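Local coordinates for protein creatinine amidohydrolase (Nostoc punctiforme PCC 73102, PDB 3NO4) that probably hydrolyses non-peptide carbon-nitrogen bonds in linear amides, as a metal-binding member of the creatininase superfamily, at residues P207-Y219 against R227-L239. Sequence-based numbering, arbitrary orientation.
With EDO (1,2-ethanediol), chain H.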
loop_
_atom_site.group_PDB
_atom_site.type_symbol
_atom_site.label_atom_id
_atom_site.label_comp_id
_atom_site.label_asym_id
_atom_site.label_seq_id
_atom_site.Cartn_x
_atom_site.Cartn_y
_atom_site.Cartn_z
ATOM N N PRO A 207 -8.593 -41.210 11.488
ATOM C CA PRO A 207 -7.471 -41.745 12.240
ATOM C C PRO A 207 -6.461 -40.658 12.538
ATOM O O PRO A 207 -6.310 -39.690 11.743
ATOM C CB PRO A 207 -6.894 -42.833 11.331
ATOM C CG PRO A 207 -7.461 -42.603 9.999
ATOM C CD PRO A 207 -8.734 -41.836 10.164
ATOM N N LEU A 208 -5.831 -40.791 13.699
ATOM C CA LEU A 208 -4.746 -39.916 14.103
ATOM C C LEU A 208 -3.561 -40.846 14.211
ATOM O O LEU A 208 -3.641 -41.851 14.929
ATOM C CB LEU A 208 -5.067 -39.264 15.455
ATOM C CG LEU A 208 -6.314 -38.364 15.448
ATOM C CD1 LEU A 208 -6.792 -37.938 16.859
ATOM C CD2 LEU A 208 -6.045 -37.149 14.569
ATOM N N SER A 209 -2.480 -40.549 13.482
ATOM C CA SER A 209 -1.212 -41.286 13.645
ATOM C C SER A 209 -0.863 -41.309 15.118
ATOM O O SER A 209 -1.066 -40.312 15.809
ATOM C CB SER A 209 -0.056 -40.664 12.851
ATOM O OG SER A 209 0.273 -39.363 13.338
ATOM N N PRO A 210 -0.398 -42.470 15.625
ATOM C CA PRO A 210 -0.182 -42.589 17.087
ATOM C C PRO A 210 0.961 -41.703 17.632
ATOM O O PRO A 210 0.884 -41.266 18.786
ATOM C CB PRO A 210 0.106 -44.084 17.277
ATOM C CG PRO A 210 0.671 -44.546 15.939
ATOM C CD PRO A 210 0.063 -43.665 14.878
ATOM N N GLU A 211 1.982 -41.437 16.802
ATOM C CA GLU A 211 3.052 -40.470 17.111
ATOM C C GLU A 211 2.660 -39.141 16.515
ATOM O O GLU A 211 2.174 -39.111 15.389
ATOM C CB GLU A 211 4.388 -40.876 16.459
ATOM C CG GLU A 211 4.834 -42.309 16.718
ATOM C CD GLU A 211 4.932 -42.653 18.203
ATOM O OE1 GLU A 211 5.232 -41.750 19.024
ATOM O OE2 GLU A 211 4.713 -43.836 18.537
ATOM N N VAL A 212 2.898 -38.060 17.250
ATOM C CA VAL A 212 2.615 -36.709 16.773
ATOM C C VAL A 212 3.853 -35.814 16.950
ATOM O O VAL A 212 4.473 -35.806 18.013
ATOM C CB VAL A 212 1.319 -36.121 17.449
ATOM C CG1 VAL A 212 1.508 -35.936 18.971
ATOM C CG2 VAL A 212 0.891 -34.853 16.757
ATOM N N ALA A 213 4.205 -35.076 15.888
ATOM C CA ALA A 213 5.338 -34.141 15.907
ATOM C C ALA A 213 5.119 -33.081 16.979
ATOM O O ALA A 213 4.009 -32.583 17.140
ATOM C CB ALA A 213 5.534 -33.488 14.541
ATOM N N SER A 214 6.167 -32.792 17.739
ATOM C CA SER A 214 6.117 -31.869 18.869
ATOM C C SER A 214 6.960 -30.648 18.527
ATOM O O SER A 214 7.496 -30.542 17.422
ATOM C CB SER A 214 6.666 -32.573 20.103
ATOM O OG SER A 214 8.026 -32.942 19.891
ATOM N N GLY A 215 7.087 -29.729 19.472
ATOM C CA GLY A 215 7.808 -28.500 19.227
ATOM C C GLY A 215 6.878 -27.436 18.702
ATOM O O GLY A 215 5.743 -27.710 18.290
ATOM N N HIS A 216 7.401 -26.215 18.749
ATOM C CA HIS A 216 6.635 -24.989 18.682
ATOM C C HIS A 216 7.132 -24.105 17.531
ATOM O O HIS A 216 6.688 -22.984 17.431
ATOM C CB HIS A 216 6.753 -24.238 20.054
ATOM C CG HIS A 216 6.386 -25.085 21.256
ATOM N ND1 HIS A 216 5.176 -24.966 21.922
ATOM C CD2 HIS A 216 7.057 -26.089 21.882
ATOM C CE1 HIS A 216 5.123 -25.851 22.906
ATOM N NE2 HIS A 216 6.246 -26.555 22.896
ATOM N N ARG A 217 8.018 -24.611 16.668
ATOM C CA ARG A 217 8.666 -23.806 15.641
ATOM C C ARG A 217 7.778 -23.660 14.382
ATOM O O ARG A 217 7.312 -24.668 13.815
ATOM C CB ARG A 217 10.020 -24.387 15.262
ATOM C CG ARG A 217 11.024 -24.401 16.439
ATOM C CD ARG A 217 12.282 -25.151 16.059
ATOM N NE ARG A 217 13.016 -24.409 15.036
ATOM C CZ ARG A 217 13.915 -24.931 14.187
ATOM N NH1 ARG A 217 14.229 -26.226 14.183
ATOM N NH2 ARG A 217 14.520 -24.125 13.322
ATOM N N ILE A 218 7.550 -22.412 13.976
ATOM C CA ILE A 218 6.643 -22.082 12.871
ATOM C C ILE A 218 7.327 -21.038 11.944
ATOM O O ILE A 218 7.607 -19.913 12.368
ATOM C CB ILE A 218 5.306 -21.500 13.365
ATOM C CG1 ILE A 218 4.574 -22.452 14.327
ATOM C CG2 ILE A 218 4.420 -21.149 12.168
ATOM C CD1 ILE A 218 3.281 -21.867 14.924
ATOM N N TYR A 219 7.555 -21.423 10.685
ATOM C CA TYR A 219 8.196 -20.568 9.675
ATOM C C TYR A 219 7.270 -20.532 8.470
ATOM O O TYR A 219 6.105 -20.251 8.660
ATOM C CB TYR A 219 9.605 -21.090 9.401
ATOM C CG TYR A 219 10.444 -21.205 10.657
ATOM C CD1 TYR A 219 10.871 -20.068 11.356
ATOM C CD2 TYR A 219 10.854 -22.447 11.125
ATOM C CE1 TYR A 219 11.694 -20.191 12.522
ATOM C CE2 TYR A 219 11.672 -22.566 12.266
ATOM C CZ TYR A 219 12.087 -21.442 12.943
ATOM O OH TYR A 219 12.858 -21.636 14.069
ATOM N N ARG A 227 7.193 -30.237 8.858
ATOM C CA ARG A 227 7.323 -30.427 10.310
ATOM C C ARG A 227 6.154 -31.122 10.951
ATOM O O ARG A 227 6.358 -31.897 11.873
ATOM C CB ARG A 227 7.499 -29.101 11.055
ATOM C CG ARG A 227 8.868 -28.532 10.888
ATOM C CD ARG A 227 9.039 -27.248 11.713
ATOM N NE ARG A 227 10.210 -26.582 11.175
ATOM C CZ ARG A 227 11.476 -26.884 11.459
ATOM N NH1 ARG A 227 11.816 -27.806 12.372
ATOM N NH2 ARG A 227 12.427 -26.223 10.830
ATOM N N TYR A 228 4.949 -30.809 10.471
ATOM C CA TYR A 228 3.677 -31.240 11.108
ATOM C C TYR A 228 2.808 -31.830 9.990
ATOM O O TYR A 228 1.911 -31.166 9.497
ATOM C CB TYR A 228 3.021 -30.042 11.823
ATOM C CG TYR A 228 3.970 -29.244 12.711
ATOM C CD1 TYR A 228 4.444 -29.761 13.917
ATOM C CD2 TYR A 228 4.436 -27.985 12.309
ATOM C CE1 TYR A 228 5.345 -29.026 14.715
ATOM C CE2 TYR A 228 5.310 -27.238 13.095
ATOM C CZ TYR A 228 5.770 -27.763 14.303
ATOM O OH TYR A 228 6.642 -27.027 15.068
ATOM N N PRO A 229 3.099 -33.076 9.557
ATOM C CA PRO A 229 2.484 -33.614 8.307
ATOM C C PRO A 229 0.978 -33.756 8.284
ATOM O O PRO A 229 0.371 -33.570 7.215
ATOM C CB PRO A 229 3.172 -34.980 8.113
ATOM C CG PRO A 229 4.402 -34.913 8.934
ATOM C CD PRO A 229 4.117 -34.010 10.082
ATOM N N ASP A 230 0.361 -34.069 9.417
ATOM C CA ASP A 230 -1.112 -34.130 9.458
ATOM C C ASP A 230 -1.736 -32.805 9.911
ATOM O O ASP A 230 -2.956 -32.694 9.966
ATOM C CB ASP A 230 -1.612 -35.354 10.239
ATOM C CG ASP A 230 -1.550 -35.193 11.749
ATOM O OD1 ASP A 230 -1.036 -34.190 12.299
ATOM O OD2 ASP A 230 -2.039 -36.120 12.404
ATOM N N GLY A 231 -0.894 -31.856 10.293
ATOM C CA GLY A 231 -1.299 -30.504 10.667
ATOM C C GLY A 231 -1.376 -30.233 12.148
ATOM O O GLY A 231 -1.487 -29.090 12.539
ATOM N N ARG A 232 -1.333 -31.283 12.965
ATOM C CA ARG A 232 -1.306 -31.152 14.422
ATOM C C ARG A 232 0.077 -30.741 14.905
ATOM O O ARG A 232 1.074 -31.185 14.362
ATOM C CB ARG A 232 -1.616 -32.490 15.101
ATOM C CG ARG A 232 -3.019 -33.049 14.890
ATOM C CD ARG A 232 -3.167 -34.332 15.724
ATOM N NE ARG A 232 -2.503 -35.484 15.086
ATOM C CZ ARG A 232 -2.150 -36.622 15.685
ATOM N NH1 ARG A 232 -2.317 -36.813 16.990
ATOM N NH2 ARG A 232 -1.623 -37.609 14.956
HETATM N N MSE A 233 0.122 -29.935 15.962
HETATM C CA MSE A 233 1.347 -29.690 16.730
HETATM C C MSE A 233 1.163 -30.229 18.156
HETATM O O MSE A 233 0.507 -29.616 18.979
HETATM C CB MSE A 233 1.659 -28.201 16.772
HETATM C CG MSE A 233 1.899 -27.536 15.393
HETATM SE SE MSE A 233 1.992 -25.597 15.621
HETATM C CE MSE A 233 3.778 -25.586 16.434
ATOM N N GLY A 234 1.727 -31.403 18.407
ATOM C CA GLY A 234 1.900 -31.946 19.746
ATOM C C GLY A 234 0.663 -32.511 20.422
ATOM O O GLY A 234 0.733 -32.925 21.606
ATOM N N SER A 235 -0.437 -32.597 19.674
ATOM C CA SER A 235 -1.755 -32.666 20.253
ATOM C C SER A 235 -2.396 -34.017 19.994
ATOM O O SER A 235 -2.115 -34.652 18.953
ATOM C CB SER A 235 -2.632 -31.537 19.711
ATOM O OG SER A 235 -2.870 -31.656 18.337
ATOM N N ASN A 236 -3.214 -34.446 20.951
ATOM C CA ASN A 236 -4.098 -35.578 20.783
ATOM C C ASN A 236 -5.540 -35.099 20.882
ATOM O O ASN A 236 -6.199 -35.280 21.925
ATOM C CB ASN A 236 -3.800 -36.696 21.785
ATOM C CG ASN A 236 -4.580 -37.966 21.491
ATOM O OD1 ASN A 236 -5.385 -38.009 20.562
ATOM N ND2 ASN A 236 -4.360 -38.997 22.296
ATOM N N PRO A 237 -6.068 -34.541 19.772
ATOM C CA PRO A 237 -7.479 -34.105 19.795
ATOM C C PRO A 237 -8.512 -35.207 19.954
ATOM O O PRO A 237 -9.653 -34.905 20.270
ATOM C CB PRO A 237 -7.648 -33.353 18.457
ATOM C CG PRO A 237 -6.631 -33.968 17.571
ATOM C CD PRO A 237 -5.449 -34.270 18.460
ATOM N N GLY A 238 -8.116 -36.468 19.780
ATOM C CA GLY A 238 -8.965 -37.595 20.091
ATOM C C GLY A 238 -9.366 -37.719 21.563
ATOM O O GLY A 238 -10.302 -38.459 21.862
ATOM N N LEU A 239 -8.663 -37.030 22.482
ATOM C CA LEU A 239 -9.111 -36.991 23.888
ATOM C C LEU A 239 -10.332 -36.073 24.094
ATOM O O LEU A 239 -10.964 -36.163 25.154
ATOM C CB LEU A 239 -7.963 -36.618 24.829
ATOM C CG LEU A 239 -6.740 -37.550 24.794
ATOM C CD1 LEU A 239 -5.592 -36.888 25.594
ATOM C CD2 LEU A 239 -7.045 -38.975 25.310
HETATM C C1 EDO H . 15.124 -23.110 17.284
HETATM O O1 EDO H . 14.032 -22.228 16.967
HETATM C C2 EDO H . 15.985 -22.476 18.368
HETATM O O2 EDO H . 15.983 -21.039 18.270
HETATM O O HOH W 1 -2.864 -38.469 11.185
HETATM O O HOH W 2 -2.021 -39.368 18.558
HETATM O O HOH W 3 8.398 -31.537 14.451
HETATM O O HOH W 4 3.283 -28.496 20.394
#
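Two largely irregular segments of the creatininase fold, 207-219 and 227-239, precede and follow short helix 221-227 in the chain, the second beginning at its last residue, and Arg232 reaches across to 207-219. Its guanidinium is sandwiched between Val212 CG2, 3.6 Å above the centre of one face, and Leu208 CB, over the opposite face nearer the rim. In the guanidinium plane, Arg232 NH2 donates to Ser209 O at 2.9 Å (164°), on a carbonyl lone pair. Asp230, which also forms an Asx turn to Arg232 N, takes the group side-on in a salt bridge, its OD2 accepting from Arg232 NE (2.8 Å) and Arg232 NH2, which limits rotation. A bend at chi3 (-78°) turns Arg232 NH1 to Ser235 O, 2.9 Å away. Tyr228 OH donates to Arg217 O at 2.8 Å, while selenomethionine Met233 CG sits over the Tyr228 ring's centre and Met233 CE reaches Ile218 CG1 at 3.9 Å. Arg217 NH1 and Arg227 NH1 approach to 3.4 Å; Asp267 of the second subunit bridges both, probably offsetting their charge. The Met233 side chain is about 9 Å from the nickel ion. Phe224 of helix 221-227 meets Tyr228, Ile218 and Met233; Pro237 touches Val192 of helix 189-198, and Met233 bonds through its backbone to the loop at Ser185 and His186.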